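Local coordinates for protein beta-galactosidase (PDB 3OG2) that probably hydrolyses terminal non-reducing beta-D-galactose residues of beta-D-galactosides, as a fungal glycoside hydrolase of family 35, at residues 710-715 against 779-784; 678-683 against 822-827. All coordinates share one frame; numbering follows the deposited sequence.

Interaction 1: residues 710-715 against 779-784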
ATOM      1  N   ALA A 710     -10.314  20.501   2.156  1.00  8.39           N
ATOM      2  CA  ALA A 710     -10.441  19.237   2.870  1.00  8.79           C
ATOM      3  C   ALA A 710     -11.835  19.116   3.530  1.00  8.48           C
ATOM      4  O   ALA A 710     -12.299  20.012   4.243  1.00  9.66           O
ATOM      5  CB  ALA A 710      -9.412  19.147   3.994  1.00 11.52           C
ATOM      6  N   GLY A 711     -12.440  17.944   3.387  1.00  8.68           N
ATOM      7  CA  GLY A 711     -13.631  17.619   4.161  1.00  9.38           C
ATOM      8  C   GLY A 711     -14.840  18.456   3.829  1.00  8.49           C
ATOM      9  O   GLY A 711     -15.010  19.046   2.740  1.00  9.59           O
ATOM     10  N   THR A 712     -15.763  18.492   4.818  1.00  8.43           N
ATOM     11  CA  THR A 712     -17.072  19.027   4.542  1.00  8.63           C
ATOM     12  C   THR A 712     -17.040  20.561   4.484  1.00  7.58           C
ATOM     13  O   THR A 712     -16.386  21.227   5.285  1.00  9.07           O
ATOM     14  CB  THR A 712     -18.021  18.593   5.700  1.00  9.62           C
ATOM     15  OG1 THR A 712     -17.881  17.201   5.930  1.00 10.46           O
ATOM     16  CG2 THR A 712     -19.487  18.921   5.406  1.00  9.94           C
ATOM     17  N   LEU A 713     -17.783  21.127   3.534  1.00  8.15           N
ATOM     18  CA  LEU A 713     -17.954  22.563   3.392  1.00  7.31           C
ATOM     19  C   LEU A 713     -19.364  22.986   3.787  1.00  7.51           C
ATOM     20  O   LEU A 713     -20.321  22.205   3.638  1.00  9.20           O
ATOM     21  CB  LEU A 713     -17.757  22.939   1.910  1.00  8.23           C
ATOM     22  CG  LEU A 713     -16.412  22.569   1.290  1.00  8.66           C
ATOM     23  CD1 LEU A 713     -16.416  22.997  -0.182  1.00 10.81           C
ATOM     24  CD2 LEU A 713     -15.264  23.205   2.075  1.00 12.14           C
ATOM     25  N   LEU A 714     -19.496  24.221   4.261  1.00  7.03           N
ATOM     26  CA  LEU A 714     -20.795  24.802   4.536  1.00  6.93           C
ATOM     27  C   LEU A 714     -20.909  26.154   3.845  1.00  6.77           C
ATOM     28  O   LEU A 714     -19.940  26.900   3.798  1.00  7.89           O
ATOM     29  CB  LEU A 714     -21.114  24.969   6.012  1.00  7.80           C
ATOM     30  CG  LEU A 714     -21.362  23.679   6.797  1.00  9.49           C
ATOM     31  CD1 LEU A 714     -20.066  23.066   7.261  1.00 13.33           C
ATOM     32  CD2 LEU A 714     -22.288  23.966   7.995  1.00 11.58           C
ATOM     33  N   PHE A 715     -22.104  26.437   3.367  1.00  7.64           N
ATOM     34  CA  PHE A 715     -22.407  27.709   2.732  1.00  6.89           C
ATOM     35  C   PHE A 715     -23.637  28.306   3.384  1.00  7.09           C
ATOM     36  O   PHE A 715     -24.568  27.565   3.721  1.00  9.16           O
ATOM     37  CB  PHE A 715     -22.723  27.548   1.242  1.00  8.47           C
ATOM     38  CG  PHE A 715     -21.555  26.937   0.490  1.00  7.93           C
ATOM     39  CD1 PHE A 715     -21.339  25.546   0.470  1.00  8.87           C
ATOM     40  CD2 PHE A 715     -20.665  27.759  -0.161  1.00  9.15           C
ATOM     41  CE1 PHE A 715     -20.201  25.050  -0.156  1.00 10.14           C
ATOM     42  CE2 PHE A 715     -19.537  27.307  -0.844  1.00  8.69           C
ATOM     43  CZ  PHE A 715     -19.337  25.943  -0.810  1.00 10.69           C
ATOM     44  N   THR A 779     -28.782  27.305   4.666  1.00  8.30           N
ATOM     45  CA  THR A 779     -27.536  26.650   5.071  1.00  8.73           C
ATOM     46  C   THR A 779     -27.415  25.394   4.219  1.00  7.59           C
ATOM     47  O   THR A 779     -28.316  24.564   4.202  1.00  9.29           O
ATOM     48  CB  THR A 779     -27.509  26.284   6.580  1.00  9.42           C
ATOM     49  OG1 THR A 779     -27.535  27.480   7.362  1.00  9.71           O
ATOM     50  CG2 THR A 779     -26.222  25.557   6.928  1.00 10.92           C
ATOM     51  N   VAL A 780     -26.294  25.305   3.482  1.00  8.10           N
ATOM     52  CA  VAL A 780     -26.085  24.205   2.554  1.00  7.86           C
ATOM     53  C   VAL A 780     -24.819  23.480   3.021  1.00  8.15           C
ATOM     54  O   VAL A 780     -23.763  24.114   3.113  1.00 10.21           O
ATOM     55  CB  VAL A 780     -25.879  24.736   1.120  1.00  8.36           C
ATOM     56  CG1 VAL A 780     -25.629  23.572   0.144  1.00  9.85           C
ATOM     57  CG2 VAL A 780     -27.077  25.554   0.729  1.00 10.93           C
ATOM     58  N   VAL A 781     -24.883  22.208   3.351  1.00  8.18           N
ATOM     59  CA  VAL A 781     -23.739  21.421   3.757  1.00  7.61           C
ATOM     60  C   VAL A 781     -23.368  20.564   2.553  1.00  7.55           C
ATOM     61  O   VAL A 781     -24.249  19.908   1.983  1.00  9.09           O
ATOM     62  CB  VAL A 781     -24.101  20.525   4.960  1.00  8.63           C
ATOM     63  CG1 VAL A 781     -22.848  19.733   5.414  1.00 10.06           C
ATOM     64  CG2 VAL A 781     -24.654  21.370   6.106  1.00 10.57           C
ATOM     65  N   VAL A 782     -22.106  20.580   2.150  1.00  7.74           N
ATOM     66  CA  VAL A 782     -21.662  19.836   0.983  1.00  7.98           C
ATOM     67  C   VAL A 782     -20.441  19.011   1.417  1.00  7.19           C
ATOM     68  O   VAL A 782     -19.408  19.600   1.732  1.00  8.76           O
ATOM     69  CB  VAL A 782     -21.263  20.748  -0.206  1.00  9.11           C
ATOM     70  CG1 VAL A 782     -20.845  19.881  -1.394  1.00  9.79           C
ATOM     71  CG2 VAL A 782     -22.426  21.682  -0.563  1.00 10.16           C
ATOM     72  N   ASP A 783     -20.594  17.699   1.485  1.00  8.11           N
ATOM     73  CA  ASP A 783     -19.404  16.926   1.831  1.00 10.01           C
ATOM     74  C   ASP A 783     -18.433  16.892   0.656  1.00  8.41           C
ATOM     75  O   ASP A 783     -18.856  17.014  -0.492  1.00  8.76           O
ATOM     76  CB  ASP A 783     -19.719  15.450   2.096  1.00 12.17           C
ATOM     77  CG  ASP A 783     -18.603  14.840   2.951  1.00 12.69           C
ATOM     78  OD1 ASP A 783     -17.902  15.573   3.710  1.00 13.28           O
ATOM     79  OD2 ASP A 783     -18.379  13.600   2.833  1.00 16.98           O
ATOM     80  N   SER A 784     -17.161  16.673   0.906  1.00  8.48           N
ATOM     81  CA  SER A 784     -16.194  16.383  -0.135  1.00  8.74           C
ATOM     82  C   SER A 784     -15.517  15.067   0.185  1.00  8.23           C
ATOM     83  O   SER A 784     -15.063  14.888   1.336  1.00 10.06           O
ATOM     84  CB  SER A 784     -15.102  17.462  -0.233  1.00 10.33           C
ATOM     85  OG  SER A 784     -14.130  17.014  -1.211  1.00  9.96           O
TER
HETATM   86  O   HOH W   1     -11.854  15.784   1.540  1.00 18.17           O
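Leu713 to Phe715 run antiparallel to Val780 to Val782, the short strand axes 4.7 Å apart at closest approach and 162° between their directions. Leu713 with Val782 and Phe715 with Val780 are hydrogen-bonded pairs, each closed by two backbone N-H...O bonds; Val782 N to Leu713 O, at 2.8 Å, is nearly straight. Leu714 with Val781 is the non-hydrogen-bonded pair between them, where Leu714 CA lies 3.4 Å from Val780 O in a CA-H...O contact. These are neighbouring inner strands, 775-782 in the middle and 713-720 between it and the edge strand 820-824, of a five-stranded antiparallel sheet in an all-beta domain, and every residue that touches is buried. On one face Leu714 CD2 packs alongside Val781 CG2, both side chains pointing the same way. On the other face the Phe715 ring leans across Val782, CE1 being 4.1 Å from Val782 CG2, while strand 820-824 adds Trp821 and Leu823 against the ring. Past the paired residues Thr712 splits its branches: with OG1 turned beside the backbone N (chi1 -49°), CG2 lies anti to it and presses tightly on Val781 CG1 at 3.5 Å, and OG1 donates to Asp783 OD1 at 2.8 Å, meeting the anti side of the carboxylate 30° out of its plane. Asp783 OD2 forms salt bridges with Arg918 and Lys930, so both carboxylate oxygens are held. A water accepts from Gly711 N and bonds weakly to Ser784 O.

Interaction 2: residues 678-683 against 822-827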
ATOM      1  N   SER A 678     -21.020  36.208  11.825  1.00 11.52           N
ATOM      2  CA  SER A 678     -20.216  37.383  11.543  1.00 11.74           C
ATOM      3  C   SER A 678     -18.754  37.003  11.363  1.00 11.05           C
ATOM      4  O   SER A 678     -18.038  37.774  10.677  1.00 12.92           O
ATOM      5  CB  SER A 678     -20.357  38.443  12.654  1.00 12.16           C
ATOM      6  OG  SER A 678     -19.850  37.924  13.886  1.00 13.14           O
ATOM      7  N   ARG A 679     -18.276  35.912  11.899  1.00 10.25           N
ATOM      8  CA  ARG A 679     -16.854  35.547  11.725  1.00  9.61           C
ATOM      9  C   ARG A 679     -16.577  34.767  10.469  1.00  9.58           C
ATOM     10  O   ARG A 679     -15.426  34.516  10.108  1.00 10.81           O
ATOM     11  CB  ARG A 679     -16.397  34.698  12.926  1.00 10.53           C
ATOM     12  CG  ARG A 679     -16.443  35.504  14.232  1.00 11.20           C
ATOM     13  CD  ARG A 679     -16.334  34.559  15.402  1.00 11.39           C
ATOM     14  NE  ARG A 679     -16.358  35.213  16.714  1.00 10.97           N
ATOM     15  CZ  ARG A 679     -17.456  35.466  17.413  1.00 12.62           C
ATOM     16  NH1 ARG A 679     -18.656  35.174  16.918  1.00 13.71           N
ATOM     17  NH2 ARG A 679     -17.329  36.012  18.607  1.00 14.91           N
ATOM     18  N   TRP A 680     -17.644  34.339   9.781  1.00  9.40           N
ATOM     19  CA  TRP A 680     -17.441  33.474   8.620  1.00  8.80           C
ATOM     20  C   TRP A 680     -16.836  34.265   7.448  1.00  8.56           C
ATOM     21  O   TRP A 680     -17.205  35.414   7.191  1.00  9.70           O
ATOM     22  CB  TRP A 680     -18.774  32.899   8.119  1.00  9.57           C
ATOM     23  CG  TRP A 680     -19.338  31.794   8.978  1.00  8.55           C
ATOM     24  CD1 TRP A 680     -19.410  31.728  10.355  1.00  8.68           C
ATOM     25  CD2 TRP A 680     -19.901  30.584   8.471  1.00  7.84           C
ATOM     26  NE1 TRP A 680     -20.003  30.519  10.707  1.00  9.58           N
ATOM     27  CE2 TRP A 680     -20.308  29.807   9.575  1.00  8.51           C
ATOM     28  CE3 TRP A 680     -20.101  30.091   7.174  1.00  8.55           C
ATOM     29  CZ2 TRP A 680     -20.903  28.546   9.429  1.00  9.04           C
ATOM     30  CZ3 TRP A 680     -20.684  28.850   7.029  1.00  9.62           C
ATOM     31  CH2 TRP A 680     -21.083  28.093   8.145  1.00  9.93           C
ATOM     32  N   PRO A 681     -15.978  33.614   6.687  1.00  8.68           N
ATOM     33  CA  PRO A 681     -15.502  34.197   5.423  1.00  9.57           C
ATOM     34  C   PRO A 681     -16.625  34.534   4.470  1.00  9.25           C
ATOM     35  O   PRO A 681     -17.599  33.771   4.293  1.00  9.60           O
ATOM     36  CB  PRO A 681     -14.644  33.063   4.806  1.00 12.57           C
ATOM     37  CG  PRO A 681     -14.131  32.363   6.048  1.00 13.51           C
ATOM     38  CD  PRO A 681     -15.354  32.295   6.939  1.00 11.64           C
ATOM     39  N   LEU A 682     -16.523  35.703   3.827  1.00  9.81           N
ATOM     40  CA  LEU A 682     -17.487  36.079   2.818  1.00  8.89           C
ATOM     41  C   LEU A 682     -17.153  35.395   1.517  1.00  8.95           C
ATOM     42  O   LEU A 682     -15.985  35.339   1.090  1.00 10.80           O
ATOM     43  CB  LEU A 682     -17.425  37.595   2.571  1.00 10.53           C
ATOM     44  CG  LEU A 682     -17.679  38.467   3.806  1.00 12.07           C
ATOM     45  CD1 LEU A 682     -17.689  39.938   3.353  1.00 14.21           C
ATOM     46  CD2 LEU A 682     -18.968  38.026   4.499  1.00 14.14           C
ATOM     47  N   ALA A 683     -18.146  34.859   0.832  1.00  8.86           N
ATOM     48  CA  ALA A 683     -17.934  34.266  -0.503  1.00  9.96           C
ATOM     49  C   ALA A 683     -18.220  35.381  -1.492  1.00 10.19           C
ATOM     50  O   ALA A 683     -19.331  35.395  -2.036  1.00 13.63           O
ATOM     51  CB  ALA A 683     -18.855  33.070  -0.757  1.00 12.79           C
ATOM     52  N   LYS A 822     -21.790  33.363   2.451  1.00  7.72           N
ATOM     53  CA  LYS A 822     -20.616  33.131   3.284  1.00  7.98           C
ATOM     54  C   LYS A 822     -20.314  31.623   3.186  1.00  6.86           C
ATOM     55  O   LYS A 822     -21.188  30.815   2.787  1.00  7.34           O
ATOM     56  CB  LYS A 822     -20.878  33.475   4.749  1.00  8.13           C
ATOM     57  CG  LYS A 822     -21.332  34.925   4.890  1.00  8.84           C
ATOM     58  CD  LYS A 822     -21.318  35.324   6.357  1.00 10.31           C
ATOM     59  CE  LYS A 822     -21.882  36.746   6.528  1.00 10.33           C
ATOM     60  NZ  LYS A 822     -21.677  37.192   7.945  1.00 10.76           N
ATOM     61  N   LEU A 823     -19.059  31.254   3.502  1.00  6.91           N
ATOM     62  CA  LEU A 823     -18.719  29.816   3.423  1.00  7.04           C
ATOM     63  C   LEU A 823     -17.666  29.493   4.448  1.00  6.98           C
ATOM     64  O   LEU A 823     -16.944  30.366   4.934  1.00  8.13           O
ATOM     65  CB  LEU A 823     -18.271  29.402   2.017  1.00  7.42           C
ATOM     66  CG  LEU A 823     -16.761  29.595   1.695  1.00  8.40           C
ATOM     67  CD1 LEU A 823     -16.440  28.864   0.397  1.00 10.85           C
ATOM     68  CD2 LEU A 823     -16.328  31.063   1.634  1.00 10.84           C
ATOM     69  N   THR A 824     -17.554  28.195   4.751  1.00  7.40           N
ATOM     70  CA  THR A 824     -16.390  27.721   5.485  1.00  7.72           C
ATOM     71  C   THR A 824     -16.077  26.266   5.108  1.00  6.79           C
ATOM     72  O   THR A 824     -16.971  25.470   4.841  1.00  8.26           O
ATOM     73  CB  THR A 824     -16.585  27.805   7.005  1.00  8.21           C
ATOM     74  OG1 THR A 824     -15.314  27.594   7.636  1.00  9.15           O
ATOM     75  CG2 THR A 824     -17.602  26.774   7.533  1.00  9.95           C
ATOM     76  N   GLY A 825     -14.773  25.988   5.187  1.00  7.04           N
ATOM     77  CA  GLY A 825     -14.270  24.636   5.345  1.00  7.52           C
ATOM     78  C   GLY A 825     -13.531  24.590   6.706  1.00  7.78           C
ATOM     79  O   GLY A 825     -13.980  25.203   7.681  1.00  7.83           O
ATOM     80  N   ASN A 826     -12.410  23.861   6.754  1.00  7.54           N
ATOM     81  CA  ASN A 826     -11.672  23.737   8.018  1.00  7.49           C
ATOM     82  C   ASN A 826     -11.296  25.140   8.506  1.00  7.24           C
ATOM     83  O   ASN A 826     -10.952  26.029   7.695  1.00  8.08           O
ATOM     84  CB  ASN A 826     -10.403  22.909   7.794  1.00  7.33           C
ATOM     85  CG  ASN A 826      -9.346  23.607   6.935  1.00  7.46           C
ATOM     86  OD1 ASN A 826      -9.514  23.686   5.694  1.00  9.07           O
ATOM     87  ND2 ASN A 826      -8.291  24.115   7.559  1.00  8.34           N
ATOM     88  N   LEU A 827     -11.350  25.316   9.809  1.00  8.16           N
ATOM     89  CA  LEU A 827     -11.076  26.634  10.364  1.00  7.66           C
ATOM     90  C   LEU A 827      -9.688  27.115   9.939  1.00  8.95           C
ATOM     91  O   LEU A 827      -8.689  26.422  10.179  1.00  9.11           O
ATOM     92  CB  LEU A 827     -11.156  26.572  11.891  1.00  8.23           C
ATOM     93  CG  LEU A 827     -10.964  27.939  12.587  1.00  8.55           C
ATOM     94  CD1 LEU A 827     -12.123  28.850  12.278  1.00 12.86           C
ATOM     95  CD2 LEU A 827     -10.869  27.718  14.114  1.00  9.68           C
TER
HETATM   96  O   HOH W   2     -18.833  37.475   8.028  1.00 12.80           O
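Trp680 carries Thr824 on one face of its indole: the methyl CG2 sits 3.9 Å from the centroid of the six-membered ring, 20° off the normal, a CH-pi contact shifted toward the rim. Leu823 N lies in the ring plane at the edge, and the Leu823 carbonyl carbon comes obliquely to CE3 at 3.7 Å; the ring of Tyr1003 also meets the indole, the planes at about 40°. With Thr824 OG1 anti to the backbone N (chi1 -168°), the methyl is left for the indole while the hydroxyl donates to Gly825 O at 2.7 Å and also bonds Tyr1003 OH. After the tryptophan the backbones meet: Leu823 N donates to Pro681 O (3.0 Å), and a single bridge pairs Leu682 with Lys822. The extended Lys822 chain runs beside Leu682, CE 3.8 Å from Leu682 CD2, and its CD rests on Trp680 CB at 3.9 Å. Its ammonium donates to a water that also reaches the carbonyls of Ser678 and Trp680, and its salt bridge is with Asp677. On the other side of strand 822-824, Leu823 CD2 packs on Ala683 CB at 4.0 Å and on Pro681 CB. The irregular segment 678-683 thus borders strand 820-824, the outermost on this side of the five-stranded sheet; Trp680 reaches over that strand to Leu714 and Arg716 of strand 713-720, and Arg849 of helix 846-850 touches both Trp680 and Thr824.

Overall arrangement
Interactions 1 and 2 reach the same sheet, their centres about 11 Å apart. Strand 713-720 has 775-782 along one side and 820-824 along the other, so Leu713 to Phe715 lie between the two neighbouring strands; Leu714 N probably bonds Thr824 O, and Phe715 CD2 packs on Leu823 CB. Interaction 1 is buried and rests on regular paired strands, with aliphatic and aromatic packing and a carboxylate held by cationic residues. Interaction 2 covers the sheet's border and is partly exposed: one direct backbone hydrogen bond between an irregular segment and a strand, a tryptophan face, aliphatic packing by Leu823 and a lysine bound to Asp677 and a water make the contact. Interaction 1 is nested within the loop that interaction 2 closes.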